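Serine racemase (PDB 4ECL) belongs to the alanine racemase family and, in this cytoplasmic part, combines a TIM-barrel domain with a C-terminal domain rich in beta strands. Local coordinates at residues 40-51 with 68-77; 204-212 with 228-239. One frame throughout, in Å; residues are numbered along the deposited sequence.

Contact 1. Residues 40-51 with 68-77; sequences EAYGHGMYEVTT and EGIRLRKYGI. With SO4 (sulfate ion), chain G.
M46, a selenomethionine, and Y75 bury more surface than any other residues where 40-51 meets 68-77, with Y47 next. The M46 side chain crosses that of L72 at about a right angle, its SE 3.6 Å from L72 CD2. With CG anti to the backbone N (chi1 -154°), the M46 chain bends only at chi3, which brings CE within 3.7 Å of E68 CG. The polar end of E68 is engaged by the backbone N of A64 and A39 and by R367 of the second subunit.

These helices are alpha elements of the TIM-barrel domain, with strand 60-63 between them in sequence and beneath T50, L72 and I77. The axes of helices 46-51 and 68-74 cross at -65° and approach to 10.4 Å.

Toward the outside, the edge of Y47, led by CD1, points at the face of Y75, planes at 72° and centroids 4.7 Å apart. Y47 CB adds a CH-pi contact over the same face, 3.9 Å from the centroid. R71 O lies above the opposite face. G76, with positive phi, forms a Schellman motif after helix 68-74. Deeper in, T50 CG2 meets I77 CD1 at 3.5 Å, while T50 OG1 bonds to M46 O.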
loop_
_atom_site.group_PDB
_atom_site.type_symbol
_atom_site.label_atom_id
_atom_site.label_comp_id
_atom_site.label_asym_id
_atom_site.label_seq_id
_atom_site.Cartn_x
_atom_site.Cartn_y
_atom_site.Cartn_z
ATOM N N GLU A 40 -4.747 -9.019 3.832
ATOM C CA GLU A 40 -5.613 -9.285 2.700
ATOM C C GLU A 40 -5.161 -10.511 1.921
ATOM O O GLU A 40 -5.147 -10.489 0.683
ATOM C CB GLU A 40 -5.677 -8.072 1.774
ATOM C CG GLU A 40 -6.526 -6.957 2.333
ATOM C CD GLU A 40 -7.975 -7.370 2.465
ATOM O OE1 GLU A 40 -8.434 -8.214 1.657
ATOM O OE2 GLU A 40 -8.649 -6.862 3.386
ATOM N N ALA A 41 -4.788 -11.557 2.658
ATOM C CA ALA A 41 -4.256 -12.792 2.079
ATOM C C ALA A 41 -3.113 -12.475 1.126
ATOM O O ALA A 41 -3.173 -12.798 -0.068
ATOM C CB ALA A 41 -5.348 -13.585 1.372
ATOM N N TYR A 42 -2.092 -11.810 1.665
ATOM C CA TYR A 42 -0.930 -11.397 0.891
ATOM C C TYR A 42 -1.362 -10.646 -0.361
ATOM O O TYR A 42 -0.783 -10.830 -1.442
ATOM C CB TYR A 42 -0.078 -12.599 0.508
ATOM C CG TYR A 42 0.755 -13.186 1.629
ATOM C CD1 TYR A 42 0.202 -13.462 2.873
ATOM C CD2 TYR A 42 2.088 -13.505 1.422
ATOM C CE1 TYR A 42 0.974 -14.014 3.906
ATOM C CE2 TYR A 42 2.867 -14.073 2.437
ATOM C CZ TYR A 42 2.308 -14.317 3.678
ATOM O OH TYR A 42 3.085 -14.876 4.672
ATOM N N GLY A 43 -2.407 -9.832 -0.213
ATOM C CA GLY A 43 -2.879 -8.964 -1.280
ATOM C C GLY A 43 -3.882 -9.605 -2.225
ATOM O O GLY A 43 -4.442 -8.936 -3.083
ATOM N N HIS A 44 -4.130 -10.898 -2.052
ATOM C CA HIS A 44 -4.995 -11.647 -2.956
ATOM C C HIS A 44 -6.472 -11.398 -2.692
ATOM O O HIS A 44 -7.329 -11.811 -3.473
ATOM C CB HIS A 44 -4.703 -13.147 -2.829
ATOM C CG HIS A 44 -3.373 -13.543 -3.383
ATOM N ND1 HIS A 44 -2.186 -13.139 -2.817
ATOM C CD2 HIS A 44 -3.043 -14.292 -4.461
ATOM C CE1 HIS A 44 -1.179 -13.620 -3.524
ATOM N NE2 HIS A 44 -1.671 -14.322 -4.525
ATOM N N GLY A 45 -6.775 -10.730 -1.590
ATOM C CA GLY A 45 -8.157 -10.554 -1.183
ATOM C C GLY A 45 -8.536 -11.576 -0.130
ATOM O O GLY A 45 -8.713 -12.751 -0.431
HETATM N N MSE A 46 -8.671 -11.129 1.113
HETATM C CA MSE A 46 -8.926 -12.054 2.205
HETATM C C MSE A 46 -10.299 -12.705 2.105
HETATM O O MSE A 46 -10.449 -13.890 2.405
HETATM C CB MSE A 46 -8.750 -11.379 3.574
HETATM C CG MSE A 46 -8.382 -12.377 4.671
HETATM SE SE MSE A 46 -8.219 -11.581 6.428
HETATM C CE MSE A 46 -6.847 -10.253 6.044
ATOM N N TYR A 47 -11.296 -11.942 1.670
ATOM C CA TYR A 47 -12.648 -12.481 1.550
ATOM C C TYR A 47 -12.695 -13.573 0.484
ATOM O O TYR A 47 -13.187 -14.680 0.719
ATOM C CB TYR A 47 -13.649 -11.372 1.215
ATOM C CG TYR A 47 -15.061 -11.881 1.005
ATOM C CD1 TYR A 47 -15.787 -12.407 2.061
ATOM C CD2 TYR A 47 -15.667 -11.835 -0.244
ATOM C CE1 TYR A 47 -17.073 -12.877 1.890
ATOM C CE2 TYR A 47 -16.961 -12.306 -0.429
ATOM C CZ TYR A 47 -17.659 -12.829 0.645
ATOM O OH TYR A 47 -18.944 -13.303 0.486
ATOM N N GLU A 48 -12.153 -13.254 -0.682
ATOM C CA GLU A 48 -12.185 -14.167 -1.808
ATOM C C GLU A 48 -11.420 -15.436 -1.478
ATOM O O GLU A 48 -11.935 -16.535 -1.645
ATOM C CB GLU A 48 -11.609 -13.500 -3.063
ATOM C CG GLU A 48 -12.508 -12.410 -3.662
ATOM C CD GLU A 48 -12.402 -11.059 -2.942
ATOM O OE1 GLU A 48 -11.482 -10.869 -2.111
ATOM O OE2 GLU A 48 -13.248 -10.180 -3.214
ATOM N N VAL A 49 -10.199 -15.278 -0.984
ATOM C CA VAL A 49 -9.330 -16.421 -0.780
ATOM C C VAL A 49 -9.798 -17.346 0.339
ATOM O O VAL A 49 -9.909 -18.560 0.147
ATOM C CB VAL A 49 -7.885 -15.980 -0.543
ATOM C CG1 VAL A 49 -7.052 -17.135 0.021
ATOM C CG2 VAL A 49 -7.298 -15.465 -1.829
ATOM N N THR A 50 -10.089 -16.773 1.500
ATOM C CA THR A 50 -10.408 -17.570 2.678
ATOM C C THR A 50 -11.722 -18.342 2.553
ATOM O O THR A 50 -11.798 -19.509 2.952
ATOM C CB THR A 50 -10.391 -16.724 3.976
ATOM O OG1 THR A 50 -9.210 -15.908 4.009
ATOM C CG2 THR A 50 -10.378 -17.623 5.189
ATOM N N THR A 51 -12.757 -17.719 1.998
ATOM C CA THR A 51 -14.009 -18.449 1.795
ATOM C C THR A 51 -13.793 -19.652 0.862
ATOM O O THR A 51 -14.321 -20.747 1.100
ATOM C CB THR A 51 -15.129 -17.545 1.250
ATOM O OG1 THR A 51 -14.692 -16.939 0.036
ATOM C CG2 THR A 51 -15.470 -16.451 2.255
ATOM N N GLU A 68 -8.434 -8.706 11.688
ATOM C CA GLU A 68 -8.473 -9.661 10.589
ATOM C C GLU A 68 -9.284 -10.892 10.964
ATOM O O GLU A 68 -10.111 -11.351 10.184
ATOM C CB GLU A 68 -7.064 -10.051 10.172
ATOM C CG GLU A 68 -6.360 -8.933 9.435
ATOM C CD GLU A 68 -4.939 -9.286 9.097
ATOM O OE1 GLU A 68 -4.416 -10.233 9.712
ATOM O OE2 GLU A 68 -4.346 -8.625 8.220
ATOM N N GLY A 69 -9.055 -11.415 12.164
ATOM C CA GLY A 69 -9.783 -12.582 12.644
ATOM C C GLY A 69 -11.289 -12.369 12.729
ATOM O O GLY A 69 -12.079 -13.220 12.310
ATOM N N ILE A 70 -11.692 -11.229 13.282
ATOM C CA ILE A 70 -13.100 -10.881 13.373
ATOM C C ILE A 70 -13.724 -10.754 11.964
ATOM O O ILE A 70 -14.843 -11.226 11.722
ATOM C CB ILE A 70 -13.276 -9.575 14.181
ATOM C CG1 ILE A 70 -12.934 -9.816 15.647
ATOM C CG2 ILE A 70 -14.693 -9.051 14.090
ATOM C CD1 ILE A 70 -13.092 -8.562 16.496
ATOM N N ARG A 71 -12.990 -10.140 11.035
ATOM C CA ARG A 71 -13.457 -10.048 9.646
ATOM C C ARG A 71 -13.728 -11.422 9.037
ATOM O O ARG A 71 -14.742 -11.612 8.366
ATOM C CB ARG A 71 -12.471 -9.265 8.782
ATOM C CG ARG A 71 -12.655 -7.756 8.893
ATOM C CD ARG A 71 -11.488 -7.011 8.281
ATOM N NE ARG A 71 -11.382 -7.260 6.852
ATOM C CZ ARG A 71 -10.235 -7.282 6.183
ATOM N NH1 ARG A 71 -9.085 -7.082 6.821
ATOM N NH2 ARG A 71 -10.235 -7.515 4.877
ATOM N N LEU A 72 -12.838 -12.381 9.295
ATOM C CA LEU A 72 -13.024 -13.742 8.793
ATOM C C LEU A 72 -14.323 -14.331 9.296
ATOM O O LEU A 72 -15.079 -14.925 8.527
ATOM C CB LEU A 72 -11.859 -14.640 9.183
ATOM C CG LEU A 72 -10.529 -14.258 8.543
ATOM C CD1 LEU A 72 -9.524 -15.365 8.789
ATOM C CD2 LEU A 72 -10.762 -14.064 7.051
ATOM N N ARG A 73 -14.584 -14.154 10.584
ATOM C CA ARG A 73 -15.825 -14.626 11.195
ATOM C C ARG A 73 -17.040 -13.994 10.522
ATOM O O ARG A 73 -18.066 -14.648 10.330
ATOM C CB ARG A 73 -15.843 -14.316 12.700
ATOM C CG ARG A 73 -14.870 -15.151 13.546
ATOM C CD ARG A 73 -15.127 -16.645 13.370
ATOM N NE ARG A 73 -14.332 -17.461 14.290
ATOM C CZ ARG A 73 -13.852 -18.667 14.004
ATOM N NH1 ARG A 73 -14.079 -19.204 12.812
ATOM N NH2 ARG A 73 -13.139 -19.335 14.907
ATOM N N LYS A 74 -16.920 -12.716 10.172
ATOM C CA LYS A 74 -18.002 -12.019 9.492
ATOM C C LYS A 74 -18.154 -12.503 8.055
ATOM O O LYS A 74 -19.231 -12.395 7.476
ATOM C CB LYS A 74 -17.783 -10.503 9.522
ATOM C CG LYS A 74 -17.950 -9.880 10.907
ATOM C CD LYS A 74 -17.377 -8.468 10.965
ATOM C CE LYS A 74 -17.548 -7.850 12.365
ATOM N NZ LYS A 74 -16.873 -6.519 12.511
ATOM N N TYR A 75 -17.079 -13.030 7.474
ATOM C CA TYR A 75 -17.159 -13.599 6.123
ATOM C C TYR A 75 -17.797 -14.986 6.142
ATOM O O TYR A 75 -18.012 -15.587 5.099
ATOM C CB TYR A 75 -15.773 -13.693 5.478
ATOM C CG TYR A 75 -15.111 -12.360 5.218
ATOM C CD1 TYR A 75 -15.864 -11.191 5.118
ATOM C CD2 TYR A 75 -13.733 -12.272 5.057
ATOM C CE1 TYR A 75 -15.258 -9.969 4.871
ATOM C CE2 TYR A 75 -13.118 -11.056 4.817
ATOM C CZ TYR A 75 -13.885 -9.910 4.723
ATOM O OH TYR A 75 -13.269 -8.703 4.481
ATOM N N GLY A 76 -18.083 -15.497 7.337
ATOM C CA GLY A 76 -18.667 -16.820 7.477
ATOM C C GLY A 76 -17.655 -17.928 7.726
ATOM O O GLY A 76 -17.999 -19.111 7.662
ATOM N N ILE A 77 -16.410 -17.554 8.016
ATOM C CA ILE A 77 -15.378 -18.548 8.282
ATOM C C ILE A 77 -15.655 -19.215 9.627
ATOM O O ILE A 77 -15.830 -18.544 10.635
ATOM C CB ILE A 77 -13.969 -17.938 8.260
ATOM C CG1 ILE A 77 -13.661 -17.388 6.868
ATOM C CG2 ILE A 77 -12.938 -18.987 8.617
ATOM C CD1 ILE A 77 -13.772 -18.447 5.775
HETATM S S SO4 G . 5.662 -17.597 4.476
HETATM O O1 SO4 G . 5.350 -17.154 5.840
HETATM O O2 SO4 G . 5.092 -18.928 4.262
HETATM O O3 SO4 G . 5.071 -16.639 3.545
HETATM O O4 SO4 G . 7.108 -17.617 4.287
#

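Contact 2. Residues 204-212 with 228-239; sequences SYGLLNYPE and LSSTNDKTKLEL. With SO4 (sulfate ion), chain G.
L208 O receives the backbone N-H of L237 in a nearly straight hydrogen bond, 2.9 Å between N and O with an N-H...O angle of 175°, and the donor lies in the carbonyl plane. One residue on, the side chain of N209 takes the neighbouring donor: K236 N reaches N209 OD1 at 2.9 Å, tilted 20° from the plane of the amide carbonyl. Consecutive backbone N-H groups of the irregular segment 228-239 are thus held by the last two residues of helix 204-209, one through its main chain and one through its side chain. The other end of the N209 amide is also satisfied, since ND2 donates to A164 O; both ends being engaged would fix the rotation of the amide. D233 OD2, by contrast, is buried here without a partner in the model; N209 ND2 is 3.7 Å away, and D233 is poorly ordered.

Y205 places its OH 3.3 Å from L228 CB, while T235 CG2 lies at the edge of its ring. S229 OG, in the plane of that ring, bonds to N358. L208 meets L228 tip to tip, CD1 to CD1 at 4.1 Å, and its other branch, CD2, touches L239 CD1 at 3.9 Å. P211 lies alongside L237, the two side chains running antiparallel, with P211 CB 3.9 Å from L237 CG. At the helix start, S204 N and S204 OG both donate to sulfate O2, the latter at 2.6 Å; S204 OG is also hydrogen-bonded to G221 N and A223 N, so protein and sulfate both hold it.

The irregular segment follows strand 217-220 and precedes strand 245-257. Beyond the contact, L207 and L239 rest on helix 13-25, Y210 packs against helix 169-191, and T231 touches helix 346-352.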
loop_
_atom_site.group_PDB
_atom_site.type_symbol
_atom_site.label_atom_id
_atom_site.label_comp_id
_atom_site.label_asym_id
_atom_site.label_seq_id
_atom_site.Cartn_x
_atom_site.Cartn_y
_atom_site.Cartn_z
ATOM N N SER A 204 6.446 -21.625 4.855
ATOM C CA SER A 204 6.629 -22.179 3.498
ATOM C C SER A 204 7.990 -22.837 3.277
ATOM O O SER A 204 8.068 -23.971 2.821
ATOM C CB SER A 204 6.425 -21.113 2.401
ATOM O OG SER A 204 5.081 -20.652 2.330
ATOM N N TYR A 205 9.069 -22.123 3.564
ATOM C CA TYR A 205 10.392 -22.691 3.325
ATOM C C TYR A 205 10.770 -23.776 4.352
ATOM O O TYR A 205 11.673 -24.588 4.117
ATOM C CB TYR A 205 11.447 -21.585 3.245
ATOM C CG TYR A 205 11.381 -20.809 1.949
ATOM C CD1 TYR A 205 11.983 -21.297 0.793
ATOM C CD2 TYR A 205 10.708 -19.599 1.877
ATOM C CE1 TYR A 205 11.924 -20.594 -0.409
ATOM C CE2 TYR A 205 10.643 -18.883 0.683
ATOM C CZ TYR A 205 11.252 -19.386 -0.457
ATOM O OH TYR A 205 11.188 -18.674 -1.643
ATOM N N GLY A 206 10.069 -23.790 5.480
ATOM C CA GLY A 206 10.271 -24.824 6.486
ATOM C C GLY A 206 9.841 -26.166 5.928
ATOM O O GLY A 206 10.520 -27.186 6.105
ATOM N N LEU A 207 8.696 -26.159 5.253
ATOM C CA LEU A 207 8.221 -27.330 4.515
ATOM C C LEU A 207 9.171 -27.680 3.374
ATOM O O LEU A 207 9.606 -28.820 3.251
ATOM C CB LEU A 207 6.821 -27.079 3.945
ATOM C CG LEU A 207 6.268 -28.188 3.053
ATOM C CD1 LEU A 207 6.339 -29.561 3.753
ATOM C CD2 LEU A 207 4.843 -27.856 2.654
ATOM N N LEU A 208 9.489 -26.697 2.537
ATOM C CA LEU A 208 10.303 -26.936 1.341
ATOM C C LEU A 208 11.733 -27.374 1.642
ATOM O O LEU A 208 12.304 -28.182 0.907
ATOM C CB LEU A 208 10.353 -25.683 0.458
ATOM C CG LEU A 208 9.043 -25.178 -0.138
ATOM C CD1 LEU A 208 9.305 -23.907 -0.954
ATOM C CD2 LEU A 208 8.393 -26.256 -0.991
ATOM N N ASN A 209 12.316 -26.814 2.698
ATOM C CA ASN A 209 13.722 -27.061 3.010
ATOM C C ASN A 209 13.977 -27.949 4.239
ATOM O O ASN A 209 15.087 -28.468 4.421
ATOM C CB ASN A 209 14.474 -25.730 3.124
ATOM C CG ASN A 209 14.862 -25.165 1.763
ATOM O OD1 ASN A 209 15.176 -25.920 0.846
ATOM N ND2 ASN A 209 14.833 -23.841 1.626
ATOM N N TYR A 210 12.956 -28.114 5.079
ATOM C CA TYR A 210 13.054 -28.988 6.249
ATOM C C TYR A 210 11.849 -29.938 6.307
ATOM O O TYR A 210 11.132 -30.003 7.308
ATOM C CB TYR A 210 13.228 -28.145 7.539
ATOM C CG TYR A 210 14.544 -27.402 7.520
ATOM C CD1 TYR A 210 14.664 -26.183 6.863
ATOM C CD2 TYR A 210 15.684 -27.947 8.099
ATOM C CE1 TYR A 210 15.874 -25.519 6.800
ATOM C CE2 TYR A 210 16.905 -27.282 8.047
ATOM C CZ TYR A 210 16.991 -26.070 7.393
ATOM O OH TYR A 210 18.193 -25.402 7.317
ATOM N N PRO A 211 11.630 -30.698 5.225
ATOM C CA PRO A 211 10.398 -31.482 5.124
ATOM C C PRO A 211 10.384 -32.630 6.118
ATOM O O PRO A 211 9.321 -33.155 6.446
ATOM C CB PRO A 211 10.464 -32.038 3.706
ATOM C CG PRO A 211 11.921 -32.170 3.435
ATOM C CD PRO A 211 12.588 -31.034 4.161
ATOM N N GLU A 212 11.564 -33.010 6.592
ATOM C CA GLU A 212 11.694 -34.104 7.539
ATOM C C GLU A 212 11.086 -33.793 8.910
ATOM O O GLU A 212 10.818 -34.712 9.679
ATOM C CB GLU A 212 13.158 -34.523 7.676
ATOM C CG GLU A 212 13.988 -33.650 8.611
ATOM C CD GLU A 212 14.436 -32.323 8.001
ATOM O OE1 GLU A 212 14.578 -32.226 6.754
ATOM O OE2 GLU A 212 14.661 -31.378 8.794
ATOM N N LEU A 228 7.393 -17.881 -5.074
ATOM C CA LEU A 228 8.454 -17.996 -4.085
ATOM C C LEU A 228 9.168 -16.659 -3.884
ATOM O O LEU A 228 9.558 -16.008 -4.852
ATOM C CB LEU A 228 9.423 -19.132 -4.423
ATOM C CG LEU A 228 8.810 -20.530 -4.283
ATOM C CD1 LEU A 228 9.910 -21.582 -4.224
ATOM C CD2 LEU A 228 7.894 -20.635 -3.057
ATOM N N SER A 229 9.322 -16.273 -2.616
ATOM C CA SER A 229 9.821 -14.951 -2.190
ATOM C C SER A 229 10.903 -14.319 -3.078
ATOM O O SER A 229 11.005 -13.086 -3.170
ATOM C CB SER A 229 10.304 -15.007 -0.730
ATOM O OG SER A 229 9.239 -15.292 0.165
ATOM N N SER A 230 11.702 -15.174 -3.715
ATOM C CA SER A 230 12.691 -14.747 -4.695
ATOM C C SER A 230 12.818 -15.777 -5.811
ATOM O O SER A 230 12.038 -16.732 -5.885
ATOM C CB SER A 230 14.055 -14.530 -4.032
ATOM O OG SER A 230 14.013 -13.445 -3.120
ATOM N N THR A 231 13.812 -15.576 -6.667
ATOM C CA THR A 231 14.090 -16.476 -7.781
ATOM C C THR A 231 15.599 -16.530 -8.020
ATOM O O THR A 231 16.249 -15.486 -8.065
ATOM C CB THR A 231 13.374 -16.002 -9.077
ATOM O OG1 THR A 231 13.386 -14.568 -9.154
ATOM C CG2 THR A 231 11.931 -16.493 -9.109
ATOM N N ASN A 232 16.172 -17.727 -8.150
ATOM C CA ASN A 232 15.463 -18.993 -8.008
ATOM C C ASN A 232 16.237 -19.934 -7.086
ATOM O O ASN A 232 17.217 -20.556 -7.512
ATOM C CB ASN A 232 15.298 -19.678 -9.371
ATOM C CG ASN A 232 14.504 -18.846 -10.360
ATOM O OD1 ASN A 232 13.278 -18.954 -10.438
ATOM N ND2 ASN A 232 15.200 -18.015 -11.130
ATOM N N ASP A 233 15.810 -20.042 -5.830
ATOM C CA ASP A 233 16.453 -20.974 -4.906
ATOM C C ASP A 233 16.108 -22.413 -5.256
ATOM O O ASP A 233 14.963 -22.717 -5.607
ATOM C CB ASP A 233 16.045 -20.698 -3.454
ATOM C CG ASP A 233 16.541 -21.778 -2.491
ATOM O OD1 ASP A 233 17.699 -22.228 -2.640
ATOM O OD2 ASP A 233 15.771 -22.187 -1.590
ATOM N N LYS A 234 17.100 -23.293 -5.161
ATOM C CA LYS A 234 16.842 -24.724 -5.227
ATOM C C LYS A 234 16.477 -25.241 -3.838
ATOM O O LYS A 234 17.355 -25.517 -3.018
ATOM C CB LYS A 234 18.058 -25.481 -5.764
ATOM C CG LYS A 234 17.798 -26.966 -5.985
ATOM C CD LYS A 234 18.266 -27.405 -7.362
ATOM C CE LYS A 234 17.656 -26.527 -8.449
ATOM N NZ LYS A 234 18.178 -26.873 -9.801
ATOM N N THR A 235 15.178 -25.353 -3.577
ATOM C CA THR A 235 14.710 -25.912 -2.318
ATOM C C THR A 235 14.892 -27.427 -2.319
ATOM O O THR A 235 15.075 -28.027 -3.375
ATOM C CB THR A 235 13.235 -25.567 -2.069
ATOM O OG1 THR A 235 12.475 -25.880 -3.238
ATOM C CG2 THR A 235 13.075 -24.076 -1.735
ATOM N N LYS A 236 14.846 -28.042 -1.140
ATOM C CA LYS A 236 15.009 -29.486 -1.036
ATOM C C LYS A 236 13.876 -30.196 -1.768
ATOM O O LYS A 236 14.118 -31.040 -2.622
ATOM C CB LYS A 236 15.085 -29.939 0.426
ATOM C CG LYS A 236 16.356 -29.503 1.141
ATOM C CD LYS A 236 17.583 -29.857 0.318
ATOM C CE LYS A 236 18.860 -29.309 0.945
ATOM N NZ LYS A 236 20.047 -29.502 0.053
ATOM N N LEU A 237 12.638 -29.848 -1.443
ATOM C CA LEU A 237 11.522 -30.330 -2.231
ATOM C C LEU A 237 11.326 -29.338 -3.364
ATOM O O LEU A 237 11.467 -28.133 -3.170
ATOM C CB LEU A 237 10.236 -30.357 -1.416
ATOM C CG LEU A 237 10.140 -31.113 -0.105
ATOM C CD1 LEU A 237 8.679 -31.094 0.287
ATOM C CD2 LEU A 237 10.649 -32.542 -0.276
ATOM N N GLU A 238 11.000 -29.834 -4.545
ATOM C CA GLU A 238 10.596 -28.947 -5.618
ATOM C C GLU A 238 9.159 -29.267 -5.972
ATOM O O GLU A 238 8.882 -30.225 -6.686
ATOM C CB GLU A 238 11.517 -29.086 -6.830
ATOM C CG GLU A 238 12.896 -28.486 -6.608
ATOM C CD GLU A 238 13.712 -28.405 -7.885
ATOM O OE1 GLU A 238 13.475 -29.225 -8.799
ATOM O OE2 GLU A 238 14.588 -27.517 -7.975
ATOM N N LEU A 239 8.244 -28.477 -5.434
ATOM C CA LEU A 239 6.826 -28.689 -5.656
ATOM C C LEU A 239 6.347 -27.953 -6.899
ATOM O O LEU A 239 6.945 -26.960 -7.330
ATOM C CB LEU A 239 6.020 -28.226 -4.438
ATOM C CG LEU A 239 6.319 -28.970 -3.132
ATOM C CD1 LEU A 239 5.391 -28.486 -2.026
ATOM C CD2 LEU A 239 6.179 -30.467 -3.349
HETATM S S SO4 G . 5.662 -17.597 4.476
HETATM O O1 SO4 G . 5.350 -17.154 5.840
HETATM O O2 SO4 G . 5.092 -18.928 4.262
HETATM O O3 SO4 G . 5.071 -16.639 3.545
HETATM O O4 SO4 G . 7.108 -17.617 4.287
#

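Overall arrangement
Both segments of contact 1 precede those of contact 2, and the chain's centre lies between the two contacts, whose centres are 26 Å apart and nearest atoms about 7 Å apart. Contact 1 joins helices flanking strand 60-63 early in the parallel barrel sheet; contact 2 joins helix 204-209, after strand 198-200, to the segment leading from strand 217-220 toward strand 245-257 of the mixed sheet. Strand 32-36 pairs with both 60-63 and 217-220, so early and late parts of the barrel lie side by side. One sulfate bridges the contacts, bound by Y42 and S204 together with the backbone N of G221 and V222. Probably from the crystallisation liquor, it is consistent with a pocket able to hold an anion.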